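Local coordinates for protein carboxynorspermidine decarboxylase (Campylobacter jejuni subsp. jejuni 81116, PDB 3N29) that probably catalyses the pyridoxal-5'-phosphate-dependent decarboxylation of carboxynorspermidine to norspermidine, using a beta/alpha-barrel domain, at residues E197-H202 with G228-V233; I136-L141 with N154-R159; S68-L73 with V264-E269. All coordinates share one frame; numbering follows the deposited sequence.

Contact 1. Residues E197-H202 with G228-V233; sequences EGLHFH and GQMKWV. With PLP (pyridoxal-5'-phosphate), chain C.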
# COMPACT_ATOMS: atom_id res chain seq x y z
N GLU A 197 -17.70 -26.17 17.36
CA GLU A 197 -17.29 -26.11 18.75
C GLU A 197 -17.14 -24.69 19.26
O GLU A 197 -17.02 -24.49 20.46
CB GLU A 197 -16.00 -26.92 19.00
CG GLU A 197 -16.28 -28.42 19.14
CD GLU A 197 -14.99 -29.28 19.29
OE1 GLU A 197 -13.86 -28.76 19.23
OE2 GLU A 197 -15.09 -30.50 19.50
N GLY A 198 -17.10 -23.69 18.36
CA GLY A 198 -16.95 -22.34 18.81
C GLY A 198 -17.70 -21.30 17.99
O GLY A 198 -18.03 -21.50 16.80
N LEU A 199 -17.91 -20.17 18.62
CA LEU A 199 -18.39 -18.97 17.93
C LEU A 199 -17.40 -17.85 18.04
O LEU A 199 -16.67 -17.73 19.08
CB LEU A 199 -19.73 -18.55 18.52
CG LEU A 199 -20.91 -19.50 18.32
CD1 LEU A 199 -22.08 -18.98 19.14
CD2 LEU A 199 -21.31 -19.73 16.78
N HIS A 200 -17.35 -17.04 16.98
CA HIS A 200 -16.36 -16.00 16.86
C HIS A 200 -17.05 -14.69 16.48
O HIS A 200 -17.94 -14.70 15.65
CB HIS A 200 -15.36 -16.41 15.78
CG HIS A 200 -14.33 -15.38 15.48
ND1 HIS A 200 -14.57 -14.33 14.62
CD2 HIS A 200 -13.03 -15.28 15.84
CE1 HIS A 200 -13.48 -13.58 14.52
NE2 HIS A 200 -12.51 -14.15 15.23
N PHE A 201 -16.70 -13.59 17.11
CA PHE A 201 -16.99 -12.26 16.56
C PHE A 201 -15.75 -11.36 16.53
O PHE A 201 -14.81 -11.55 17.32
CB PHE A 201 -18.19 -11.54 17.20
CG PHE A 201 -18.00 -11.13 18.63
CD1 PHE A 201 -17.37 -9.92 18.96
CD2 PHE A 201 -18.43 -11.98 19.65
CE1 PHE A 201 -17.13 -9.58 20.30
CE2 PHE A 201 -18.23 -11.67 21.00
CZ PHE A 201 -17.59 -10.46 21.34
N HIS A 202 -15.78 -10.38 15.63
CA HIS A 202 -14.85 -9.27 15.63
C HIS A 202 -15.59 -8.03 15.20
O HIS A 202 -16.05 -7.91 14.06
CB HIS A 202 -13.56 -9.58 14.82
CG HIS A 202 -12.65 -8.39 14.65
ND1 HIS A 202 -11.75 -8.00 15.61
CD2 HIS A 202 -12.51 -7.52 13.61
CE1 HIS A 202 -11.10 -6.92 15.18
NE2 HIS A 202 -11.54 -6.61 13.97
N GLY A 228 -24.34 -21.88 24.78
CA GLY A 228 -24.18 -22.88 25.84
C GLY A 228 -23.63 -24.20 25.33
O GLY A 228 -23.00 -24.96 26.08
N GLN A 229 -23.85 -24.48 24.05
CA GLN A 229 -23.45 -25.77 23.51
C GLN A 229 -22.01 -25.77 23.02
O GLN A 229 -21.48 -26.81 22.62
CB GLN A 229 -24.43 -26.22 22.41
CG GLN A 229 -24.34 -25.35 21.10
CD GLN A 229 -25.58 -25.44 20.25
OE1 GLN A 229 -26.70 -25.22 20.73
NE2 GLN A 229 -25.39 -25.70 18.95
N MET A 230 -21.36 -24.60 23.03
CA MET A 230 -20.03 -24.47 22.44
C MET A 230 -18.96 -24.78 23.49
O MET A 230 -19.22 -24.74 24.72
CB MET A 230 -19.90 -23.04 21.88
CG MET A 230 -20.87 -22.69 20.74
SD MET A 230 -20.58 -23.74 19.37
CE MET A 230 -22.01 -23.47 18.35
N LYS A 231 -17.75 -25.09 23.03
CA LYS A 231 -16.60 -25.27 23.86
C LYS A 231 -15.80 -23.95 24.11
O LYS A 231 -15.19 -23.75 25.19
CB LYS A 231 -15.70 -26.32 23.21
CG LYS A 231 -16.43 -27.70 23.01
CD LYS A 231 -15.45 -28.89 23.08
CE LYS A 231 -16.14 -30.22 23.43
NZ LYS A 231 -15.24 -31.40 23.19
N TRP A 232 -15.84 -23.06 23.12
CA TRP A 232 -15.16 -21.76 23.17
C TRP A 232 -15.88 -20.68 22.41
O TRP A 232 -16.68 -20.95 21.50
CB TRP A 232 -13.74 -21.87 22.61
CG TRP A 232 -13.63 -22.56 21.26
CD1 TRP A 232 -13.41 -23.88 21.02
CD2 TRP A 232 -13.63 -21.92 19.96
NE1 TRP A 232 -13.28 -24.11 19.68
CE2 TRP A 232 -13.41 -22.91 19.01
CE3 TRP A 232 -13.75 -20.59 19.55
CZ2 TRP A 232 -13.37 -22.65 17.67
CZ3 TRP A 232 -13.75 -20.31 18.21
CH2 TRP A 232 -13.54 -21.33 17.27
N VAL A 233 -15.56 -19.44 22.79
CA VAL A 233 -15.99 -18.27 22.11
C VAL A 233 -14.78 -17.33 21.97
O VAL A 233 -14.01 -17.18 22.91
CB VAL A 233 -17.13 -17.61 22.91
CG1 VAL A 233 -17.55 -16.24 22.29
CG2 VAL A 233 -18.37 -18.50 22.90
N1 PLP C . -9.40 -10.69 14.65
C2 PLP C . -9.93 -10.45 13.41
C2A PLP C . -10.88 -11.45 12.80
C3 PLP C . -9.51 -9.28 12.72
O3 PLP C . -10.02 -9.02 11.44
C4 PLP C . -8.59 -8.39 13.30
C4A PLP C . -8.13 -7.16 12.52
C5 PLP C . -8.11 -8.63 14.60
C6 PLP C . -8.55 -9.81 15.25
C5A PLP C . -7.14 -7.70 15.28
O4P PLP C . -7.62 -6.38 15.32
P PLP C . -6.84 -5.23 16.06
O1P PLP C . -5.43 -5.22 15.49
O2P PLP C . -6.79 -5.58 17.57
O3P PLP C . -7.60 -3.99 15.91
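Gly198 and Leu199 pair in parallel with Trp232 and Val233, joining the sixth and seventh strands of the beta/alpha-barrel; helix 209-223 makes the beta-alpha-beta crossover between them. Three backbone hydrogen bonds carry the pairing. Glu197 O is gripped twice, by Lys231 N at 2.7 Å and by Trp232 N at 3.2 Å; the backbone N-H of Trp232 lies in the carbonyl plane, whereas that of Lys231 is tilted from it by 19°. Further along, Leu199 N donates to Trp232 O.

Inside the barrel the main aromatic contact is a CH-pi interaction. Gly198 CA sits 3.5 Å from the centroid of the Trp232 six-membered ring and almost on its normal. The indole is folded back over the glycine because CG of Trp232 stands between its backbone N and carbonyl carbon (chi1 49°). Its NE1 is hydrogen-bonded to Ser155 OG, which also binds Glu197 OE1, so one hydroxyl helps to fix the rotation of both groups.

On the other side of the sheet, apolar packing takes over. Met230 bends at chi2 (-62°) and crosses Leu199 at about a right angle, CG to CG 4.0 Å, while its SD lies against the Glu197-Gly198 peptide. At the partly exposed end the aliphatic parts of Glu197 and Lys231 pass slantwise over one another, and their charged ends form only a long salt bridge, OE2 to NZ 3.8 Å.

Past the paired residues, 197-202 runs on into the cofactor site. His200 reaches the methyl group of pyridoxal-5'-phosphate with its ring edge and hydrogen-bonds Glu269. His202 lays one imidazole face over the pyridine ring, with its CE1 3.5 Å from C4 of the cofactor.

Contact 2. Residues I136-L141 with N154-R159; sequences IVFNSL and NSLGLR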
# COMPACT_ATOMS: atom_id res chain seq x y z
N ILE A 136 -10.33 -23.58 13.21
CA ILE A 136 -10.70 -22.97 11.95
C ILE A 136 -12.10 -22.34 12.09
O ILE A 136 -13.06 -22.97 12.53
CB ILE A 136 -10.63 -23.95 10.80
CG1 ILE A 136 -9.17 -24.37 10.54
CG2 ILE A 136 -11.16 -23.30 9.44
CD1 ILE A 136 -9.07 -25.63 9.54
N VAL A 137 -12.23 -21.08 11.67
CA VAL A 137 -13.49 -20.38 11.84
C VAL A 137 -13.95 -20.04 10.47
O VAL A 137 -13.18 -19.41 9.68
CB VAL A 137 -13.39 -19.11 12.66
CG1 VAL A 137 -14.69 -18.27 12.57
CG2 VAL A 137 -13.03 -19.45 14.09
N PHE A 138 -15.16 -20.48 10.16
CA PHE A 138 -15.75 -20.16 8.85
C PHE A 138 -16.61 -18.89 8.87
O PHE A 138 -17.22 -18.51 9.87
CB PHE A 138 -16.57 -21.34 8.34
CG PHE A 138 -15.77 -22.63 8.15
CD1 PHE A 138 -14.88 -22.77 7.09
CD2 PHE A 138 -15.88 -23.69 9.12
CE1 PHE A 138 -14.15 -23.94 6.94
CE2 PHE A 138 -15.15 -24.83 8.97
CZ PHE A 138 -14.29 -24.97 7.85
N ASN A 139 -16.66 -18.25 7.70
CA ASN A 139 -17.42 -17.03 7.50
C ASN A 139 -18.91 -17.23 7.09
O ASN A 139 -19.69 -16.33 7.21
CB ASN A 139 -16.72 -16.14 6.44
CG ASN A 139 -17.35 -14.79 6.35
OD1 ASN A 139 -17.99 -14.45 5.33
ND2 ASN A 139 -17.24 -14.02 7.44
N SER A 140 -19.28 -18.41 6.61
CA SER A 140 -20.61 -18.69 6.17
C SER A 140 -20.88 -20.21 6.34
O SER A 140 -19.95 -21.01 6.39
CB SER A 140 -20.73 -18.32 4.69
OG SER A 140 -19.99 -19.28 3.88
N LEU A 141 -22.16 -20.59 6.29
CA LEU A 141 -22.55 -22.00 6.39
C LEU A 141 -22.05 -22.80 5.19
O LEU A 141 -21.61 -23.94 5.35
CB LEU A 141 -24.06 -22.12 6.52
CG LEU A 141 -24.61 -21.60 7.84
CD1 LEU A 141 -26.16 -21.79 7.88
CD2 LEU A 141 -23.93 -22.33 9.01
N ASN A 154 -9.60 -30.49 13.18
CA ASN A 154 -9.57 -29.13 13.70
C ASN A 154 -10.83 -28.82 14.49
O ASN A 154 -11.88 -29.40 14.23
CB ASN A 154 -9.52 -28.18 12.50
CG ASN A 154 -8.48 -28.58 11.47
OD1 ASN A 154 -8.82 -29.12 10.41
ND2 ASN A 154 -7.25 -28.31 11.76
N SER A 155 -10.76 -27.83 15.37
CA SER A 155 -11.93 -27.36 16.09
C SER A 155 -12.54 -26.24 15.29
O SER A 155 -11.89 -25.24 14.95
CB SER A 155 -11.50 -26.82 17.44
OG SER A 155 -12.60 -26.54 18.26
N LEU A 156 -13.79 -26.42 14.98
CA LEU A 156 -14.45 -25.60 13.96
C LEU A 156 -15.32 -24.58 14.65
O LEU A 156 -16.05 -24.87 15.63
CB LEU A 156 -15.30 -26.46 13.04
CG LEU A 156 -14.63 -27.58 12.26
CD1 LEU A 156 -15.73 -28.22 11.38
CD2 LEU A 156 -13.40 -27.10 11.45
N GLY A 157 -15.21 -23.35 14.16
CA GLY A 157 -16.05 -22.26 14.65
C GLY A 157 -16.76 -21.57 13.51
O GLY A 157 -16.40 -21.74 12.32
N LEU A 158 -17.76 -20.77 13.86
CA LEU A 158 -18.42 -19.85 12.93
C LEU A 158 -18.34 -18.41 13.39
O LEU A 158 -18.55 -18.11 14.58
CB LEU A 158 -19.89 -20.21 12.76
CG LEU A 158 -20.17 -21.62 12.22
CD1 LEU A 158 -21.63 -22.00 12.44
CD2 LEU A 158 -19.73 -21.83 10.73
N ARG A 159 -18.14 -17.51 12.44
CA ARG A 159 -18.12 -16.10 12.74
C ARG A 159 -19.54 -15.56 12.69
O ARG A 159 -20.29 -15.85 11.77
CB ARG A 159 -17.21 -15.33 11.81
CG ARG A 159 -17.30 -13.85 12.10
CD ARG A 159 -16.19 -13.07 11.46
NE ARG A 159 -16.16 -11.65 11.79
CZ ARG A 159 -15.26 -10.78 11.32
NH1 ARG A 159 -14.34 -11.18 10.46
NH2 ARG A 159 -15.29 -9.51 11.69
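Ile136, Val137 and Phe138 lie in parallel register with Leu156, Gly157 and Leu158, and four backbone hydrogen bonds stitch the fourth barrel strand to the fifth. Ile136 N binds Ser155 O, Gly157 N binds Ile136 O at 2.7 Å, Phe138 N binds Gly157 O, and Arg159 N binds Phe138 O. The strands are closest at Val137 and Gly157, whose CA atoms are 4.2 Å apart. Here the glycine presents bare backbone to the valine, whose CG2 comes to 4.2 Å from Gly157 CA; the other branch, CG1, anti to its backbone N (chi1 169°), is carried forward to 3.5 Å from Arg159 N.

On the outer face Ile136, Phe138, Leu156 and Leu158 form a dense apolar layer. The Phe138 ring takes Ile136 CG2 over one face, toward the rim, and its CE2 touches Leu156 CD2 at 3.8 Å. Leu158 sends CD2 to Phe138 CB, while its CD1 meets Leu141 CD2 at 4.1 Å.

The contact is looser at the partly exposed Asn154-Ser155 start, where Ile136 CD1 rests on the carboxamide of Asn154, 3.6 Å from CG, and the amide ND2 is hydrogen-bonded to Ala130 O and Ser133 O. The other end is buried. Arg159 leaves Phe138 after its CB; its extended chain leads away from 136-141 toward the cofactor, where NH2 hydrogen-bonds His202 O. Ser140 N-caps helix 141-147 through Gln143 N, and its OG also bonds Asp287 of the second subunit.

Helix 141-147 bridges the two strands and covers their outer face, with Phe144 on Leu156 and Leu158 and Phe147 on Phe138; strands 113-118 and 198-200 flank the pair, and His200 packs on Val137 and Arg159.

Contact 3. Residues S68-L73 with V264-E269; sequences SGAKVL and VQVYLE. With PLP (pyridoxal-5'-phosphate), chain C.
Lys71 and Tyr267 lie alongside each other and point the same way, on the seam where the first strand of the beta/alpha-barrel meets the eighth in parallel and closes the barrel. Lys71 N bonds Val266 O, Leu268 N bonds Lys71 O, and Leu73 N bonds Leu268 O at 2.8 Å.

Both Lys71 and Tyr267 have CG anti to the carbonyl carbon, which sends them along matching courses. The lysine chain bends at chi3 (82°), bringing CD to 3.7 Å from Tyr267 CE1 and letting NZ donate to the phenol OH at 2.9 Å. A salt bridge to Glu113 is the second grip on this ammonium. The aliphatic part of Lys71 is also crossed at about a right angle by Gln265, itself bent at chi2.

Nearer the root of the same ring, Leu73 CD1 slants across to Tyr267 CD1 at 4.0 Å, and His135 meets the phenol edge-to-face. The opposite face of the sheet is plainer: Val72 CG2 faces Leu268 CD1 at 4.4 Å, and the methyl of Ala70 packs on Val266 CG1. Before the strand, Ser68 OG accepts from Ala70 N in an ST turn as the chain leaves helix 51-68 through Gly69.

Glu269 places its carboxylate at the cofactor, an arrangement that would probably stabilise a protonated pyridine nitrogen. With CG between the backbone N and carbonyl carbon (chi1 48°), the chain extends into the barrel, where Thr96 and Asn234 bind OE2 and His200 binds OE1. Glu269 OE1 also lies 2.7 Å from N1 of pyridoxal-5'-phosphate.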
# COMPACT_ATOMS: atom_id res chain seq x y z
N SER A 68 -8.43 -13.59 34.07
CA SER A 68 -9.78 -13.85 33.49
C SER A 68 -9.97 -15.32 33.06
O SER A 68 -11.08 -15.75 32.81
CB SER A 68 -9.97 -12.94 32.23
OG SER A 68 -9.13 -13.45 31.20
N GLY A 69 -8.88 -16.07 32.91
CA GLY A 69 -8.89 -17.40 32.29
C GLY A 69 -8.93 -17.35 30.74
O GLY A 69 -8.78 -18.38 30.11
N ALA A 70 -9.12 -16.15 30.14
CA ALA A 70 -9.17 -16.07 28.65
C ALA A 70 -7.81 -16.40 28.11
O ALA A 70 -6.80 -16.07 28.78
CB ALA A 70 -9.51 -14.67 28.20
N LYS A 71 -7.76 -16.95 26.90
CA LYS A 71 -6.49 -17.24 26.23
C LYS A 71 -6.23 -16.11 25.18
O LYS A 71 -7.10 -15.83 24.37
CB LYS A 71 -6.57 -18.58 25.56
CG LYS A 71 -6.52 -19.78 26.53
CD LYS A 71 -6.81 -21.08 25.86
CE LYS A 71 -5.65 -21.69 25.15
NZ LYS A 71 -5.90 -22.88 24.23
N VAL A 72 -5.07 -15.46 25.24
CA VAL A 72 -4.83 -14.29 24.38
C VAL A 72 -3.97 -14.69 23.20
O VAL A 72 -2.93 -15.41 23.34
CB VAL A 72 -4.28 -13.11 25.20
CG1 VAL A 72 -4.10 -11.80 24.37
CG2 VAL A 72 -5.12 -12.85 26.33
N LEU A 73 -4.38 -14.28 22.00
CA LEU A 73 -3.67 -14.56 20.76
C LEU A 73 -3.20 -13.26 20.09
O LEU A 73 -3.83 -12.23 20.26
CB LEU A 73 -4.57 -15.31 19.76
CG LEU A 73 -5.31 -16.57 20.26
CD1 LEU A 73 -6.41 -17.03 19.31
CD2 LEU A 73 -4.36 -17.72 20.44
N VAL A 264 -17.52 -21.88 28.78
CA VAL A 264 -16.75 -21.80 27.57
C VAL A 264 -15.35 -21.18 27.85
O VAL A 264 -15.14 -20.43 28.80
CB VAL A 264 -17.46 -20.96 26.45
CG1 VAL A 264 -18.69 -21.67 25.93
CG2 VAL A 264 -17.79 -19.54 26.91
N GLN A 265 -14.39 -21.58 27.05
CA GLN A 265 -13.06 -21.00 27.08
C GLN A 265 -13.19 -19.75 26.15
O GLN A 265 -13.64 -19.85 25.02
CB GLN A 265 -12.09 -22.01 26.48
CG GLN A 265 -10.64 -21.49 26.20
CD GLN A 265 -10.04 -20.97 27.46
OE1 GLN A 265 -9.87 -19.77 27.66
NE2 GLN A 265 -9.76 -21.87 28.35
N VAL A 266 -12.79 -18.59 26.65
CA VAL A 266 -12.86 -17.36 25.88
C VAL A 266 -11.47 -17.13 25.29
O VAL A 266 -10.46 -17.39 25.95
CB VAL A 266 -13.19 -16.14 26.79
CG1 VAL A 266 -13.03 -14.87 26.00
CG2 VAL A 266 -14.65 -16.22 27.33
N TYR A 267 -11.44 -16.66 24.06
CA TYR A 267 -10.22 -16.24 23.36
C TYR A 267 -10.30 -14.78 23.03
O TYR A 267 -11.39 -14.24 22.70
CB TYR A 267 -10.05 -17.04 22.06
CG TYR A 267 -9.68 -18.46 22.31
CD1 TYR A 267 -8.35 -18.84 22.29
CD2 TYR A 267 -10.65 -19.42 22.59
CE1 TYR A 267 -7.98 -20.13 22.51
CE2 TYR A 267 -10.28 -20.73 22.85
CZ TYR A 267 -8.94 -21.07 22.82
OH TYR A 267 -8.52 -22.34 23.05
N LEU A 268 -9.17 -14.08 23.13
CA LEU A 268 -9.09 -12.68 22.66
C LEU A 268 -7.98 -12.61 21.62
O LEU A 268 -7.00 -13.35 21.73
CB LEU A 268 -8.78 -11.70 23.78
CG LEU A 268 -9.67 -11.56 25.02
CD1 LEU A 268 -9.00 -10.72 26.06
CD2 LEU A 268 -11.02 -10.92 24.70
N GLU A 269 -8.09 -11.72 20.63
CA GLU A 269 -7.12 -11.76 19.58
C GLU A 269 -6.77 -10.34 19.16
O GLU A 269 -6.98 -9.93 17.98
CB GLU A 269 -7.52 -12.73 18.46
CG GLU A 269 -8.87 -12.58 17.99
CD GLU A 269 -9.29 -13.51 16.80
OE1 GLU A 269 -9.98 -12.96 15.95
OE2 GLU A 269 -8.88 -14.71 16.69
N1 PLP C . -9.40 -10.69 14.65
C2 PLP C . -9.93 -10.45 13.41
C2A PLP C . -10.88 -11.45 12.80
C3 PLP C . -9.51 -9.28 12.72
O3 PLP C . -10.02 -9.02 11.44
C4 PLP C . -8.59 -8.39 13.30
C4A PLP C . -8.13 -7.16 12.52
C5 PLP C . -8.11 -8.63 14.60
C6 PLP C . -8.55 -9.81 15.25
C5A PLP C . -7.14 -7.70 15.28
O4P PLP C . -7.62 -6.38 15.32
P PLP C . -6.84 -5.23 16.06
O1P PLP C . -5.43 -5.22 15.49
O2P PLP C . -6.79 -5.58 17.57
O3P PLP C . -7.60 -3.99 15.91

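How the contacts relate
From the N terminus the chain enters the barrel along 68-73, whose partner 264-269 arrives only after 190 further residues; contact 3 therefore closes the widest loop, and contacts 1 and 2 both fall within it. Contact 2 closes first, joining strands four and five, and contact 1 follows in series with strands six and seven. Neither crosses the other. Strands 155-159 and 198-200 are neighbours, so contacts 1 and 2 touch, with centres about 9 Å apart; strands 232-234 and 265-268 likewise join contact 1 to contact 3. Contacts 2 and 3 do not meet, their nearest atoms lying about 7 Å apart.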